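Local atomic coordinates of aminotransferase (Paracoccus denitrificans, PDB entry 4GRX), a protein that probably transfers amino groups from omega-amino donors to carbonyl acceptors, using pyridoxal phosphate, as a class III aminotransferase. Residues R100-D103 with Q104-M107; D89-P92 with G93-A96. All coordinates share one frame; numbering follows the deposited sequence.

Contact 1 of 2, residues R100-D103 with Q104-M107; sequences RMSD and QTVM
Met101 reaches forward over the start of helix 103-115 and meets Val106. Its CB lies 4.3 Å from Thr105 OG1. CG is set over the backbone, flanked by both N and C (chi1 63°), which turns the chain toward Val106, where CG approaches the CG2 methyl. SD then makes the closest contact of the pair, 3.7 Å from the same Val106 CG2, with the two side chains at about a right angle. Beyond it the chain bends at chi3, and Met101 also packs on Tyr29 of the second subunit. The segment is a strand-to-helix junction with Ser102 at the N-cap position. Residues 100-102 form a parallel ladder with a strand of that other chain, carrying the sheet across the dimer interface of this class III aminotransferase. On the helical side, Ser102 OG and Thr105 OG1 are hydrogen-bonded at 2.5 Å, and Thr105 OG1 is also bonded to Gly337 O. The backbone bond from Val106 N to Ser102 O is weak at 3.5 Å, whereas Met107 N reaches Asp103 O at 3.0 Å, bent to 142° at the hydrogen. The Asp103 and Gln104 side chains run alongside each other in the same direction, with carboxylate and amide planes nearly perpendicular. Asp103 OD1 is 3.5 Å from Gln104 OE1; these are two acceptors that cannot bond, and the other oxygen, Asp103 OD2, forms a salt bridge with Arg90.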
loop_
_atom_site.group_PDB
_atom_site.type_symbol
_atom_site.label_atom_id
_atom_site.label_comp_id
_atom_site.label_asym_id
_atom_site.label_seq_id
_atom_site.Cartn_x
_atom_site.Cartn_y
_atom_site.Cartn_z
ATOM N N ARG A 100 -20.176 5.396 1.217
ATOM C CA ARG A 100 -20.463 4.044 1.654
ATOM C C ARG A 100 -19.248 3.445 2.339
ATOM O O ARG A 100 -18.111 3.736 1.970
ATOM C CB ARG A 100 -20.860 3.173 0.462
ATOM C CG ARG A 100 -22.316 3.309 0.051
ATOM C CD ARG A 100 -22.623 2.506 -1.197
ATOM N NE ARG A 100 -22.191 3.187 -2.420
ATOM C CZ ARG A 100 -21.109 2.865 -3.125
ATOM N NH1 ARG A 100 -20.333 1.870 -2.734
ATOM N NH2 ARG A 100 -20.806 3.539 -4.225
ATOM N N MET A 101 -19.511 2.609 3.340
ATOM C CA MET A 101 -18.481 1.857 4.069
ATOM C C MET A 101 -19.141 0.742 4.877
ATOM O O MET A 101 -20.361 0.740 5.056
ATOM C CB MET A 101 -17.681 2.772 5.002
ATOM C CG MET A 101 -18.502 3.421 6.111
ATOM S SD MET A 101 -17.538 4.628 7.035
ATOM C CE MET A 101 -17.295 5.893 5.792
ATOM N N SER A 102 -18.335 -0.203 5.356
ATOM C CA SER A 102 -18.861 -1.301 6.155
ATOM C C SER A 102 -19.172 -0.839 7.586
ATOM O O SER A 102 -18.657 0.189 8.040
ATOM C CB SER A 102 -17.915 -2.517 6.134
ATOM O OG SER A 102 -16.646 -2.233 6.697
ATOM N N ASP A 103 -20.046 -1.577 8.275
ATOM C CA ASP A 103 -20.285 -1.369 9.714
ATOM C C ASP A 103 -18.978 -1.504 10.511
ATOM O O ASP A 103 -18.715 -0.759 11.466
ATOM C CB ASP A 103 -21.387 -2.319 10.256
ATOM C CG ASP A 103 -21.195 -3.813 9.855
ATOM O OD1 ASP A 103 -20.269 -4.187 9.090
ATOM O OD2 ASP A 103 -22.020 -4.634 10.320
ATOM N N GLN A 104 -18.156 -2.440 10.056
ATOM C CA GLN A 104 -16.958 -2.850 10.737
ATOM C C GLN A 104 -15.933 -1.709 10.746
ATOM O O GLN A 104 -15.193 -1.529 11.726
ATOM C CB GLN A 104 -16.423 -4.091 10.028
ATOM C CG GLN A 104 -15.960 -5.202 10.950
ATOM C CD GLN A 104 -17.079 -5.871 11.719
ATOM O OE1 GLN A 104 -18.205 -6.012 11.231
ATOM N NE2 GLN A 104 -16.763 -6.305 12.933
ATOM N N THR A 105 -15.920 -0.935 9.656
ATOM C CA THR A 105 -15.116 0.289 9.523
ATOM C C THR A 105 -15.542 1.315 10.573
ATOM O O THR A 105 -14.738 1.746 11.396
ATOM C CB THR A 105 -15.233 0.910 8.098
ATOM O OG1 THR A 105 -15.314 -0.127 7.101
ATOM C CG2 THR A 105 -14.036 1.816 7.783
ATOM N N VAL A 106 -16.819 1.676 10.556
ATOM C CA VAL A 106 -17.373 2.614 11.525
ATOM C C VAL A 106 -16.994 2.199 12.950
ATOM O O VAL A 106 -16.744 3.052 13.810
ATOM C CB VAL A 106 -18.908 2.759 11.373
ATOM C CG1 VAL A 106 -19.448 3.822 12.315
ATOM C CG2 VAL A 106 -19.285 3.099 9.935
ATOM N N MET A 107 -16.922 0.892 13.189
ATOM C CA MET A 107 -16.569 0.378 14.509
ATOM C C MET A 107 -15.107 0.618 14.897
ATOM O O MET A 107 -14.820 1.166 15.967
ATOM C CB MET A 107 -16.940 -1.100 14.628
ATOM C CG MET A 107 -18.400 -1.351 14.990
ATOM S SD MET A 107 -18.801 -3.091 14.738
ATOM C CE MET A 107 -20.469 -3.159 15.421
#

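Contact 2 of 2, residues D89-P92 with G93-A96; sequences DRFP and GYHA
Phe91 and Tyr94 meet across the turn that follows helix 78-90. The outer end of the Phe91 ring reaches the base of Tyr94, with Phe91 CE1 3.6 Å from Tyr94 CB. Phe91 CZ continues the contact, lying 3.7 Å from Tyr94 CG. Phe91 has CG anti to its N (chi1 -168°), a torsion that carries the ring along the outgoing chain toward Tyr94. As an aromatic pair the two are oblique, their centroids 5.7 Å apart and their planes at 39°. The contact with the backbone is of another kind: Gly93 O stands over one face of the Phe91 ring, displaced toward its rim, with Phe91 CZ the closest atom at 3.4 Å. A leucine here, having no ring beneath the Gly93 carbonyl, would probably open a gap beside Tyr94 CB. The Tyr94 ring has a second neighbour in His95, whose CD2 lies 3.4 Å above the centre of one face. No hydrogen bond joins the two segments; Tyr94 OH is hydrogen-bonded to Asp63 OD2 of the second subunit, while His95 ND1 is bonded to Phe97 N. Thr46, Phe75 and Ile53 of the second subunit pack on Phe91, Pro92 and Tyr94 respectively. With Phe91 the first residue to leave helical geometry, the chain departs from the C-terminal end of helix 78-90 in an extended loop buried in the dimer interface of a class III aminotransferase.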
loop_
_atom_site.group_PDB
_atom_site.type_symbol
_atom_site.label_atom_id
_atom_site.label_comp_id
_atom_site.label_asym_id
_atom_site.label_seq_id
_atom_site.Cartn_x
_atom_site.Cartn_y
_atom_site.Cartn_z
ATOM N N ASP A 89 -17.476 -15.027 6.502
ATOM C CA ASP A 89 -18.824 -15.606 6.458
ATOM C C ASP A 89 -19.850 -14.518 6.284
ATOM O O ASP A 89 -20.899 -14.737 5.700
ATOM C CB ASP A 89 -19.147 -16.351 7.756
ATOM C CG ASP A 89 -18.517 -17.722 7.818
ATOM O OD1 ASP A 89 -18.486 -18.413 6.775
ATOM O OD2 ASP A 89 -18.054 -18.116 8.917
ATOM N N ARG A 90 -19.529 -13.340 6.799
ATOM C CA ARG A 90 -20.493 -12.267 6.961
ATOM C C ARG A 90 -20.450 -11.307 5.770
ATOM O O ARG A 90 -21.490 -10.984 5.183
ATOM C CB ARG A 90 -20.197 -11.548 8.285
ATOM C CG ARG A 90 -21.234 -10.556 8.755
ATOM C CD ARG A 90 -20.681 -9.717 9.904
ATOM N NE ARG A 90 -21.441 -8.477 10.097
ATOM C CZ ARG A 90 -22.678 -8.412 10.588
ATOM N NH1 ARG A 90 -23.322 -9.517 10.932
ATOM N NH2 ARG A 90 -23.281 -7.241 10.721
ATOM N N PHE A 91 -19.250 -10.865 5.413
ATOM C CA PHE A 91 -19.072 -9.852 4.387
ATOM C C PHE A 91 -17.594 -9.756 4.073
ATOM O O PHE A 91 -16.852 -9.080 4.798
ATOM C CB PHE A 91 -19.568 -8.497 4.889
ATOM C CG PHE A 91 -19.686 -7.443 3.821
ATOM C CD1 PHE A 91 -19.275 -6.133 4.076
ATOM C CD2 PHE A 91 -20.215 -7.743 2.570
ATOM C CE1 PHE A 91 -19.399 -5.144 3.106
ATOM C CE2 PHE A 91 -20.338 -6.761 1.596
ATOM C CZ PHE A 91 -19.938 -5.459 1.865
ATOM N N PRO A 92 -17.166 -10.415 2.980
ATOM C CA PRO A 92 -15.755 -10.672 2.669
ATOM C C PRO A 92 -14.970 -9.522 2.044
ATOM O O PRO A 92 -13.736 -9.570 2.052
ATOM C CB PRO A 92 -15.817 -11.849 1.705
ATOM C CG PRO A 92 -17.137 -11.720 1.043
ATOM C CD PRO A 92 -18.058 -10.930 1.931
ATOM N N GLY A 93 -15.652 -8.511 1.508
ATOM C CA GLY A 93 -14.948 -7.393 0.880
ATOM C C GLY A 93 -15.811 -6.188 0.579
ATOM O O GLY A 93 -17.013 -6.319 0.336
ATOM N N TYR A 94 -15.185 -5.011 0.609
ATOM C CA TYR A 94 -15.804 -3.759 0.183
ATOM C C TYR A 94 -14.836 -2.574 0.318
ATOM O O TYR A 94 -13.649 -2.757 0.617
ATOM C CB TYR A 94 -17.112 -3.488 0.942
ATOM C CG TYR A 94 -18.124 -2.733 0.114
ATOM C CD1 TYR A 94 -18.540 -1.454 0.475
ATOM C CD2 TYR A 94 -18.646 -3.294 -1.047
ATOM C CE1 TYR A 94 -19.462 -0.756 -0.296
ATOM C CE2 TYR A 94 -19.561 -2.611 -1.824
ATOM C CZ TYR A 94 -19.970 -1.344 -1.449
ATOM O OH TYR A 94 -20.880 -0.680 -2.243
ATOM N N HIS A 95 -15.357 -1.364 0.110
ATOM C CA HIS A 95 -14.558 -0.138 0.090
ATOM C C HIS A 95 -15.111 0.914 1.035
ATOM O O HIS A 95 -16.089 0.658 1.755
ATOM C CB HIS A 95 -14.471 0.393 -1.347
ATOM C CG HIS A 95 -15.818 0.731 -1.959
ATOM N ND1 HIS A 95 -16.261 1.999 -2.082
ATOM C CD2 HIS A 95 -16.823 -0.087 -2.471
ATOM C CE1 HIS A 95 -17.480 1.995 -2.652
ATOM N NE2 HIS A 95 -17.823 0.717 -2.888
ATOM N N ALA A 96 -14.480 2.096 1.040
ATOM C CA ALA A 96 -14.881 3.223 1.894
ATOM C C ALA A 96 -15.033 4.562 1.127
ATOM O O ALA A 96 -14.843 5.653 1.694
ATOM C CB ALA A 96 -13.913 3.368 3.066
#

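The two contacts follow one another along the chain: contact 2 leaves helix 78-90, and contact 1 runs through strand 100-102 into helix 103-115. Their touching residues are mostly buried, even though the centres of the contacts lie about 28 and 27 Å from the centre of the chain, consistent with the second subunit packing on both; helix 339-354 also covers contact 1. Contact 1 relies on hydroxyl and backbone hydrogen bonds with a little apolar packing, as befits a helix start. Contact 2, in a loop, relies on aromatic and carbonyl-ring packing instead. Their centres are about 9 Å apart, and the Asp103 OD2 to Arg90 NH2 bridge, at 2.9 Å, ties the start of one helix to the end of the other.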